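Local coordinates for GDSL-like protein (Roseburia intestinalis L1-82, PDB 6HFZ) that removes acetyl groups from acetylated mannans, acting as a two-domain esterase of a gut commensal bacterium, at residues Gly45-Lys50 against Ile187-Leu192; Lys232-Lys237 against Glu285-Ser290; Ala304-Asp309 against Asp333-His338. All blocks are in the same frame, centred on the assembly; numbering follows the deposited sequence.

Interaction 1: Gly45-Lys50 against Ile187-Leu192; sequences GSLSSK and ITPDDL
Leu47 reaches across to Pro189 with one methyl: its CD1 lies 3.6 Å from Pro189 CG, the two side chains meeting at a slant. This touch joins two loops of the SGNH (GDSL-like) hydrolase fold, one leaving helix 41-44 and the other preceding helix 196-215. The same CD1 stands 4.0 Å from Asp190 OD2, over the end of a carboxylate whose strongest partner is His193 ND1. Ser41, His193 and Asp190 have the geometry of a Ser-His-Asp triad, consistent with the active site of this family, so the leucine packs beside an acid-histidine pair that is probably catalytic; its side chain also touches His193. Leu47 follows a cis peptide bond, and its CG sits next to the backbone N and opposite the carbonyl carbon (chi1 -77°), which sends the isobutyl group toward the 187-192 loop. Behind it, Gly45, with positive phi, ends the helical run, and its O takes the N-H of Ser48 at 2.8 Å. In the 187-192 loop, Thr188 OG1 receives weak bonds from the backbone N of Asp190 and of Asp191. Asp190 holds CG between its own N and carbonyl carbon (chi1 59°), placing OD1 where it can take the N-H two residues on. An Asx turn results: Leu192 N meets Asp190 OD1 at 2.9 Å, on the anti side and 34° out of the carboxylate plane.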
loop_
_atom_site.group_PDB
_atom_site.type_symbol
_atom_site.label_atom_id
_atom_site.label_comp_id
_atom_site.label_asym_id
_atom_site.label_seq_id
_atom_site.Cartn_x
_atom_site.Cartn_y
_atom_site.Cartn_z
ATOM N N GLY A 45 2.862 6.897 9.211
ATOM C CA GLY A 45 3.221 7.230 10.613
ATOM C C GLY A 45 2.065 7.462 11.569
ATOM O O GLY A 45 2.300 7.755 12.751
ATOM N N SER A 46 0.809 7.353 11.117
ATOM C CA SER A 46 -0.325 7.468 12.065
ATOM C C SER A 46 -0.193 6.403 13.144
ATOM O O SER A 46 0.112 5.261 12.809
ATOM C CB SER A 46 -1.643 7.288 11.329
ATOM O OG SER A 46 -1.756 8.207 10.255
ATOM N N LEU A 47 -0.436 6.727 14.430
ATOM C CA LEU A 47 -0.738 8.065 14.946
ATOM C C LEU A 47 0.400 8.462 15.907
ATOM O O LEU A 47 0.152 8.727 17.098
ATOM C CB LEU A 47 -2.083 8.032 15.691
ATOM C CG LEU A 47 -3.355 8.017 14.854
ATOM C CD1 LEU A 47 -4.569 7.530 15.654
ATOM C CD2 LEU A 47 -3.641 9.410 14.295
ATOM N N SER A 48 1.654 8.446 15.418
ATOM C CA SER A 48 2.788 8.936 16.229
ATOM C C SER A 48 2.618 10.447 16.443
ATOM O O SER A 48 1.954 11.117 15.649
ATOM C CB SER A 48 4.128 8.621 15.618
ATOM O OG SER A 48 4.265 9.261 14.363
ATOM N N SER A 49 3.184 10.965 17.543
ATOM C CA SER A 49 3.051 12.385 17.897
ATOM C C SER A 49 4.019 13.256 17.083
ATOM O O SER A 49 3.807 14.466 16.931
ATOM C CB SER A 49 3.253 12.573 19.371
ATOM O OG SER A 49 4.576 12.235 19.713
ATOM N N LYS A 50 5.065 12.646 16.529
ATOM C CA LYS A 50 5.987 13.328 15.634
ATOM C C LYS A 50 6.452 12.351 14.577
ATOM O O LYS A 50 6.530 11.159 14.848
ATOM C CB LYS A 50 7.315 13.723 16.290
ATOM C CG LYS A 50 7.253 14.621 17.509
ATOM C CD LYS A 50 8.582 14.676 18.255
ATOM C CE LYS A 50 8.400 14.847 19.747
ATOM N NZ LYS A 50 7.427 15.923 20.054
ATOM N N ILE A 187 -1.374 1.538 23.835
ATOM C CA ILE A 187 -0.588 1.497 22.597
ATOM C C ILE A 187 -1.370 1.899 21.348
ATOM O O ILE A 187 -0.717 2.043 20.318
ATOM C CB ILE A 187 0.031 0.110 22.361
ATOM C CG1 ILE A 187 -1.050 -0.961 22.216
ATOM C CG2 ILE A 187 1.081 -0.191 23.416
ATOM C CD1 ILE A 187 -0.482 -2.304 21.713
ATOM N N THR A 188 -2.697 2.066 21.427
ATOM C CA THR A 188 -3.443 2.490 20.251
ATOM C C THR A 188 -4.758 3.119 20.682
ATOM O O THR A 188 -5.481 2.568 21.512
ATOM C CB THR A 188 -3.680 1.314 19.295
ATOM O OG1 THR A 188 -4.596 1.820 18.325
ATOM C CG2 THR A 188 -4.274 0.101 19.968
ATOM N N PRO A 189 -5.115 4.312 20.138
ATOM C CA PRO A 189 -6.405 4.919 20.448
ATOM C C PRO A 189 -7.616 4.310 19.741
ATOM O O PRO A 189 -8.724 4.565 20.201
ATOM C CB PRO A 189 -6.256 6.385 20.018
ATOM C CG PRO A 189 -5.165 6.349 18.980
ATOM C CD PRO A 189 -4.259 5.186 19.327
ATOM N N ASP A 190 -7.414 3.508 18.679
ATOM C CA ASP A 190 -8.504 3.034 17.867
ATOM C C ASP A 190 -8.374 1.557 17.478
ATOM O O ASP A 190 -9.134 1.136 16.646
ATOM C CB ASP A 190 -8.664 3.846 16.585
ATOM C CG ASP A 190 -7.441 3.852 15.683
ATOM O OD1 ASP A 190 -6.539 3.032 15.883
ATOM O OD2 ASP A 190 -7.361 4.767 14.872
ATOM N N ASP A 191 -7.401 0.844 18.054
ATOM C CA ASP A 191 -7.177 -0.591 17.866
ATOM C C ASP A 191 -6.569 -0.906 16.503
ATOM O O ASP A 191 -6.382 -2.079 16.173
ATOM C CB ASP A 191 -8.457 -1.371 18.074
ATOM C CG ASP A 191 -8.850 -1.355 19.524
ATOM O OD1 ASP A 191 -7.931 -1.313 20.397
ATOM O OD2 ASP A 191 -10.055 -1.316 19.767
ATOM N N LEU A 192 -6.147 0.118 15.763
ATOM C CA LEU A 192 -5.487 -0.109 14.470
ATOM C C LEU A 192 -4.179 0.684 14.407
ATOM O O LEU A 192 -3.108 0.113 14.154
ATOM C CB LEU A 192 -6.446 0.299 13.350
ATOM C CG LEU A 192 -5.840 0.304 11.940
ATOM C CD1 LEU A 192 -5.264 -1.063 11.581
ATOM C CD2 LEU A 192 -6.869 0.726 10.899
#

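Interaction 2: Lys232-Lys237 against Glu285-Ser290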
loop_
_atom_site.group_PDB
_atom_site.type_symbol
_atom_site.label_atom_id
_atom_site.label_comp_id
_atom_site.label_asym_id
_atom_site.label_seq_id
_atom_site.Cartn_x
_atom_site.Cartn_y
_atom_site.Cartn_z
ATOM N N LYS A 232 -2.700 -16.314 -10.163
ATOM C CA LYS A 232 -2.805 -15.907 -11.595
ATOM C C LYS A 232 -1.955 -14.656 -11.906
ATOM O O LYS A 232 -1.619 -14.398 -13.064
ATOM C CB LYS A 232 -4.256 -15.608 -11.955
ATOM C CG LYS A 232 -5.179 -16.817 -11.957
ATOM C CD LYS A 232 -6.540 -16.472 -12.519
ATOM C CE LYS A 232 -7.565 -17.561 -12.274
ATOM N NZ LYS A 232 -7.292 -18.777 -13.075
ATOM N N ASN A 233 -1.600 -13.889 -10.873
ATOM C CA ASN A 233 -0.647 -12.811 -10.940
ATOM C C ASN A 233 -1.036 -11.789 -12.023
ATOM O O ASN A 233 -0.181 -11.290 -12.732
ATOM C CB ASN A 233 0.768 -13.324 -11.155
ATOM C CG ASN A 233 1.800 -12.234 -11.073
ATOM O OD1 ASN A 233 1.737 -11.381 -10.175
ATOM N ND2 ASN A 233 2.723 -12.233 -12.031
ATOM N N THR A 234 -2.323 -11.432 -12.094
ATOM C CA THR A 234 -2.795 -10.525 -13.137
ATOM C C THR A 234 -2.683 -9.040 -12.751
ATOM O O THR A 234 -3.257 -8.191 -13.453
ATOM C CB THR A 234 -4.206 -10.925 -13.589
ATOM O OG1 THR A 234 -5.176 -10.711 -12.580
ATOM C CG2 THR A 234 -4.287 -12.371 -14.029
ATOM N N TYR A 235 -2.004 -8.705 -11.642
ATOM C CA TYR A 235 -1.857 -7.292 -11.209
ATOM C C TYR A 235 -0.399 -6.823 -11.297
ATOM O O TYR A 235 -0.147 -5.642 -11.082
ATOM C CB TYR A 235 -2.443 -7.040 -9.814
ATOM C CG TYR A 235 -3.947 -7.095 -9.773
ATOM C CD1 TYR A 235 -4.597 -8.284 -9.542
ATOM C CD2 TYR A 235 -4.737 -5.971 -10.006
ATOM C CE1 TYR A 235 -5.977 -8.358 -9.511
ATOM C CE2 TYR A 235 -6.116 -6.016 -9.944
ATOM C CZ TYR A 235 -6.736 -7.222 -9.696
ATOM O OH TYR A 235 -8.097 -7.329 -9.685
ATOM N N GLU A 236 0.544 -7.694 -11.677
ATOM C CA GLU A 236 1.943 -7.306 -11.713
ATOM C C GLU A 236 2.189 -6.117 -12.649
ATOM O O GLU A 236 3.007 -5.236 -12.338
ATOM C CB GLU A 236 2.879 -8.458 -12.060
ATOM C CG GLU A 236 4.342 -8.157 -11.715
ATOM C CD GLU A 236 5.385 -9.239 -12.020
ATOM O OE1 GLU A 236 6.600 -8.898 -12.038
ATOM O OE2 GLU A 236 4.981 -10.401 -12.229
ATOM N N LYS A 237 1.529 -6.100 -13.801
ATOM C CA LYS A 237 1.488 -4.910 -14.617
ATOM C C LYS A 237 0.190 -4.171 -14.269
ATOM O O LYS A 237 -0.890 -4.661 -14.542
ATOM C CB LYS A 237 1.574 -5.272 -16.108
ATOM C CG LYS A 237 1.565 -4.032 -16.982
ATOM C CD LYS A 237 1.907 -4.206 -18.454
ATOM C CE LYS A 237 1.937 -2.847 -19.138
ATOM N NZ LYS A 237 1.492 -2.936 -20.552
ATOM N N GLU A 285 -6.313 -0.563 -21.245
ATOM C CA GLU A 285 -5.867 -1.907 -21.596
ATOM C C GLU A 285 -5.644 -2.757 -20.327
ATOM O O GLU A 285 -5.045 -2.301 -19.331
ATOM C CB GLU A 285 -4.575 -1.855 -22.412
ATOM C CG GLU A 285 -4.269 -3.164 -23.121
ATOM C CD GLU A 285 -3.196 -3.118 -24.214
ATOM O OE1 GLU A 285 -2.958 -4.166 -24.836
ATOM O OE2 GLU A 285 -2.611 -2.044 -24.453
ATOM N N GLY A 286 -6.105 -4.004 -20.391
ATOM C CA GLY A 286 -5.830 -5.025 -19.381
ATOM C C GLY A 286 -6.959 -6.037 -19.294
ATOM O O GLY A 286 -7.962 -5.901 -19.966
ATOM N N CYS A 287 -6.799 -7.036 -18.416
ATOM C CA CYS A 287 -7.878 -7.949 -18.070
ATOM C C CYS A 287 -8.594 -7.518 -16.794
ATOM O O CYS A 287 -9.695 -8.040 -16.518
ATOM C CB CYS A 287 -7.401 -9.391 -17.935
ATOM S SG CYS A 287 -6.171 -9.661 -16.637
ATOM N N ASN A 288 -7.973 -6.630 -16.003
ATOM C CA ASN A 288 -8.603 -6.083 -14.788
ATOM C C ASN A 288 -8.750 -4.566 -14.943
ATOM O O ASN A 288 -7.865 -3.936 -15.498
ATOM C CB ASN A 288 -7.791 -6.361 -13.507
ATOM C CG ASN A 288 -7.398 -7.813 -13.324
ATOM O OD1 ASN A 288 -8.170 -8.704 -13.662
ATOM N ND2 ASN A 288 -6.183 -8.064 -12.849
ATOM N N ILE A 289 -9.837 -4.025 -14.398
ATOM C CA ILE A 289 -10.078 -2.592 -14.311
ATOM C C ILE A 289 -10.492 -2.248 -12.889
ATOM O O ILE A 289 -11.419 -2.826 -12.351
ATOM C CB ILE A 289 -11.157 -2.143 -15.294
ATOM C CG1 ILE A 289 -10.845 -2.573 -16.734
ATOM C CG2 ILE A 289 -11.378 -0.652 -15.157
ATOM C CD1 ILE A 289 -9.700 -1.847 -17.334
ATOM N N SER A 290 -9.878 -1.195 -12.348
ATOM C CA SER A 290 -10.240 -0.686 -11.074
ATOM C C SER A 290 -10.304 0.849 -11.147
ATOM O O SER A 290 -9.765 1.479 -12.059
ATOM C CB SER A 290 -9.325 -1.231 -10.002
ATOM O OG SER A 290 -8.050 -0.553 -9.989
#
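Asn288 lays its amide over the ring of Tyr235, with ND2 3.2 Å above the ring plane and over its centre. The amide and ring planes are only 26° apart, so the nitrogen meets the aromatic face with its own flat side, and its N-H bonds run more nearly along the ring than into it. One of them is spent in the amide plane: Asn288 ND2 gives a nearly straight bond (176°) to Thr234 OG1 at 2.8 Å. Thr234 holds this hydroxyl between its backbone N and carbonyl carbon (chi1 68°), turned to the asparagine, while Glu119 of helix 115-129 is hydrogen-bonded to the same oxygen. Thr234 CB rests against Cys287 SG at 3.8 Å. Asn288 OD1 is bound by the backbone N of His338 and Tyr235 OH by Glu337 OE2, so the amide is held at both its polar atoms and the ring is tethered through its hydroxyl. Within the 232-237 loop, Asn233 ND2 bonds Glu236 OE2 at 2.9 Å, and Arg126 pairs with that carboxylate. The loop thus lies between helix 115-129 and the beta-sheet domain, where Cys287 and Asn288 both face Ser369 in a classic beta bulge at the start of strand 288-295.

Interaction 3: Ala304-Asp309 against Asp333-His338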
loop_
_atom_site.group_PDB
_atom_site.type_symbol
_atom_site.label_atom_id
_atom_site.label_comp_id
_atom_site.label_asym_id
_atom_site.label_seq_id
_atom_site.Cartn_x
_atom_site.Cartn_y
_atom_site.Cartn_z
ATOM N N ALA A 304 -21.477 9.000 -8.739
ATOM C CA ALA A 304 -21.210 8.686 -10.138
ATOM C C ALA A 304 -21.491 7.207 -10.402
ATOM O O ALA A 304 -21.689 6.447 -9.472
ATOM C CB ALA A 304 -19.781 9.026 -10.481
ATOM N N GLU A 305 -21.405 6.833 -11.676
ATOM C CA GLU A 305 -21.420 5.456 -12.121
ATOM C C GLU A 305 -20.253 5.271 -13.098
ATOM O O GLU A 305 -19.819 6.222 -13.829
ATOM C CB GLU A 305 -22.782 5.105 -12.729
ATOM C CG GLU A 305 -22.976 5.618 -14.146
ATOM C CD GLU A 305 -24.367 5.418 -14.755
ATOM O OE1 GLU A 305 -25.136 4.563 -14.215
ATOM O OE2 GLU A 305 -24.692 6.149 -15.744
ATOM N N ILE A 306 -19.683 4.066 -13.093
ATOM C CA ILE A 306 -18.650 3.669 -14.017
ATOM C C ILE A 306 -19.180 2.472 -14.840
ATOM O O ILE A 306 -19.803 1.558 -14.288
ATOM C CB ILE A 306 -17.334 3.332 -13.270
ATOM C CG1 ILE A 306 -16.221 2.977 -14.249
ATOM C CG2 ILE A 306 -17.526 2.260 -12.214
ATOM C CD1 ILE A 306 -14.834 3.077 -13.656
ATOM N N ILE A 307 -18.953 2.547 -16.154
ATOM C CA ILE A 307 -19.437 1.632 -17.125
ATOM C C ILE A 307 -18.253 1.156 -17.952
ATOM O O ILE A 307 -17.453 1.960 -18.423
ATOM C CB ILE A 307 -20.477 2.315 -18.025
ATOM C CG1 ILE A 307 -21.679 2.807 -17.217
ATOM C CG2 ILE A 307 -20.903 1.376 -19.151
ATOM C CD1 ILE A 307 -22.677 3.606 -18.036
ATOM N N VAL A 308 -18.152 -0.164 -18.151
ATOM C CA VAL A 308 -17.063 -0.725 -18.891
ATOM C C VAL A 308 -17.660 -1.345 -20.168
ATOM O O VAL A 308 -18.610 -2.127 -20.053
ATOM C CB VAL A 308 -16.271 -1.741 -18.049
ATOM C CG1 VAL A 308 -15.182 -2.425 -18.845
ATOM C CG2 VAL A 308 -15.663 -1.067 -16.838
ATOM N N ASP A 309 -17.103 -0.964 -21.323
ATOM C CA ASP A 309 -17.431 -1.530 -22.642
ATOM C C ASP A 309 -18.947 -1.443 -22.915
ATOM O O ASP A 309 -19.546 -2.414 -23.403
ATOM C CB ASP A 309 -16.955 -2.990 -22.686
ATOM C CG ASP A 309 -15.445 -3.143 -22.614
ATOM O OD1 ASP A 309 -14.755 -2.254 -23.182
ATOM O OD2 ASP A 309 -14.971 -4.159 -21.989
ATOM N N ASP A 333 -12.034 0.622 -6.112
ATOM C CA ASP A 333 -13.036 -0.412 -6.331
ATOM C C ASP A 333 -12.637 -1.222 -7.544
ATOM O O ASP A 333 -12.329 -0.654 -8.638
ATOM C CB ASP A 333 -14.443 0.151 -6.527
ATOM C CG ASP A 333 -15.138 0.781 -5.336
ATOM O OD1 ASP A 333 -14.818 0.431 -4.186
ATOM O OD2 ASP A 333 -16.089 1.573 -5.583
ATOM N N THR A 334 -12.670 -2.552 -7.407
ATOM C CA THR A 334 -12.354 -3.403 -8.550
ATOM C C THR A 334 -13.630 -3.584 -9.372
ATOM O O THR A 334 -14.642 -3.995 -8.795
ATOM C CB THR A 334 -11.761 -4.764 -8.146
ATOM O OG1 THR A 334 -10.559 -4.558 -7.400
ATOM C CG2 THR A 334 -11.432 -5.618 -9.356
ATOM N N ILE A 335 -13.594 -3.223 -10.660
ATOM C CA ILE A 335 -14.821 -3.175 -11.513
ATOM C C ILE A 335 -14.901 -4.413 -12.407
ATOM O O ILE A 335 -16.001 -4.959 -12.584
ATOM C CB ILE A 335 -14.887 -1.865 -12.332
ATOM C CG1 ILE A 335 -14.795 -0.621 -11.450
ATOM C CG2 ILE A 335 -16.139 -1.821 -13.177
ATOM C CD1 ILE A 335 -15.735 -0.628 -10.284
ATOM N N LEU A 336 -13.774 -4.777 -13.026
ATOM C CA LEU A 336 -13.606 -5.948 -13.879
ATOM C C LEU A 336 -12.421 -6.736 -13.330
ATOM O O LEU A 336 -11.356 -6.146 -13.145
ATOM C CB LEU A 336 -13.282 -5.537 -15.320
ATOM C CG LEU A 336 -13.128 -6.695 -16.313
ATOM C CD1 LEU A 336 -14.452 -7.461 -16.448
ATOM C CD2 LEU A 336 -12.643 -6.216 -17.665
ATOM N N GLU A 337 -12.595 -8.049 -13.144
ATOM C CA GLU A 337 -11.480 -8.896 -12.756
ATOM C C GLU A 337 -11.460 -10.187 -13.602
ATOM O O GLU A 337 -12.486 -10.859 -13.763
ATOM C CB GLU A 337 -11.556 -9.227 -11.269
ATOM C CG GLU A 337 -10.330 -9.983 -10.788
ATOM C CD GLU A 337 -10.206 -10.131 -9.281
ATOM O OE1 GLU A 337 -11.096 -10.750 -8.663
ATOM O OE2 GLU A 337 -9.191 -9.655 -8.740
ATOM N N HIS A 338 -10.268 -10.502 -14.114
ATOM C CA HIS A 338 -9.958 -11.679 -14.894
ATOM C C HIS A 338 -10.857 -11.734 -16.141
ATOM O O HIS A 338 -11.327 -12.803 -16.508
ATOM C CB HIS A 338 -10.050 -12.941 -14.046
ATOM C CG HIS A 338 -9.131 -12.978 -12.876
ATOM N ND1 HIS A 338 -9.365 -13.803 -11.803
ATOM C CD2 HIS A 338 -7.981 -12.312 -12.625
ATOM C CE1 HIS A 338 -8.407 -13.630 -10.905
ATOM N NE2 HIS A 338 -7.543 -12.706 -11.392
#
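Ile335 packs against Ile306 and Val308 with both of its branches, bridging the two facing antiparallel sheets of a beta-sandwich domain. Strand 303-308 belongs to one sheet and strand 329-336 to the other, so no backbone bond joins them and the contact is wholly apolar. The tight part is small. Ile335 CD1 lies 3.9 Å from Ile306 CG2, with Ile335 CG1 almost as near, while Ile335 CG2 meets Val308 CG2 at 3.8 Å. This division of labour follows from chi1 of -55°, which sets CG1 beside the backbone N and CG2 opposite it, so that one branch serves each partner. Ile306 is the buried end: Val291, Val316, Leu318 and Val346 close in around it, and Val291 and Val316 also touch Ile335. Val308 touches just as closely, but it and Ile335 are partly exposed, and the loose side begins at Leu336. Leu336 points the same general way as Ile335, yet its CD2 stays 4.7 Å from Val308 CG1, and it rests instead on Ile289 and His344. That two successive side chains head toward the opposing sheet reflects a classic beta bulge, Ile335 and Leu336 both facing Ile289 on the neighbouring strand. Past it the chain leaves the interface: Glu337 CG stands 3.7 Å above the plane of the His338 ring, over its centre, while His338 NE2 bonds Glu119 OE1. At the other segment's end Asp309, in a left-handed backbone conformation, turns to strand 342-352: its OD1 accepts the backbone N of Lys345 and its OD2 bonds His344 ND1.

Interaction 1 stands apart at the surface of the hydrolase domain, its centre 34 Å from each of the other two; it is a slight contact made by one leucine methyl beside a probable catalytic pair. Interactions 2 and 3 share the beta domain, with centres 13 Å apart, and meet through neighbouring strands 288-295 and 329-336, where Ile289 O probably accepts from Ile335 N at 2.8 Å. Their chemistry differs with position. Interaction 2 is buried and polar where the 232-237 loop, backed by helix 115-129 of the hydrolase domain, meets the sheet, whereas interaction 3 is a branched-aliphatic contact between sheets, partly buried. Each of these two includes a bulged strand.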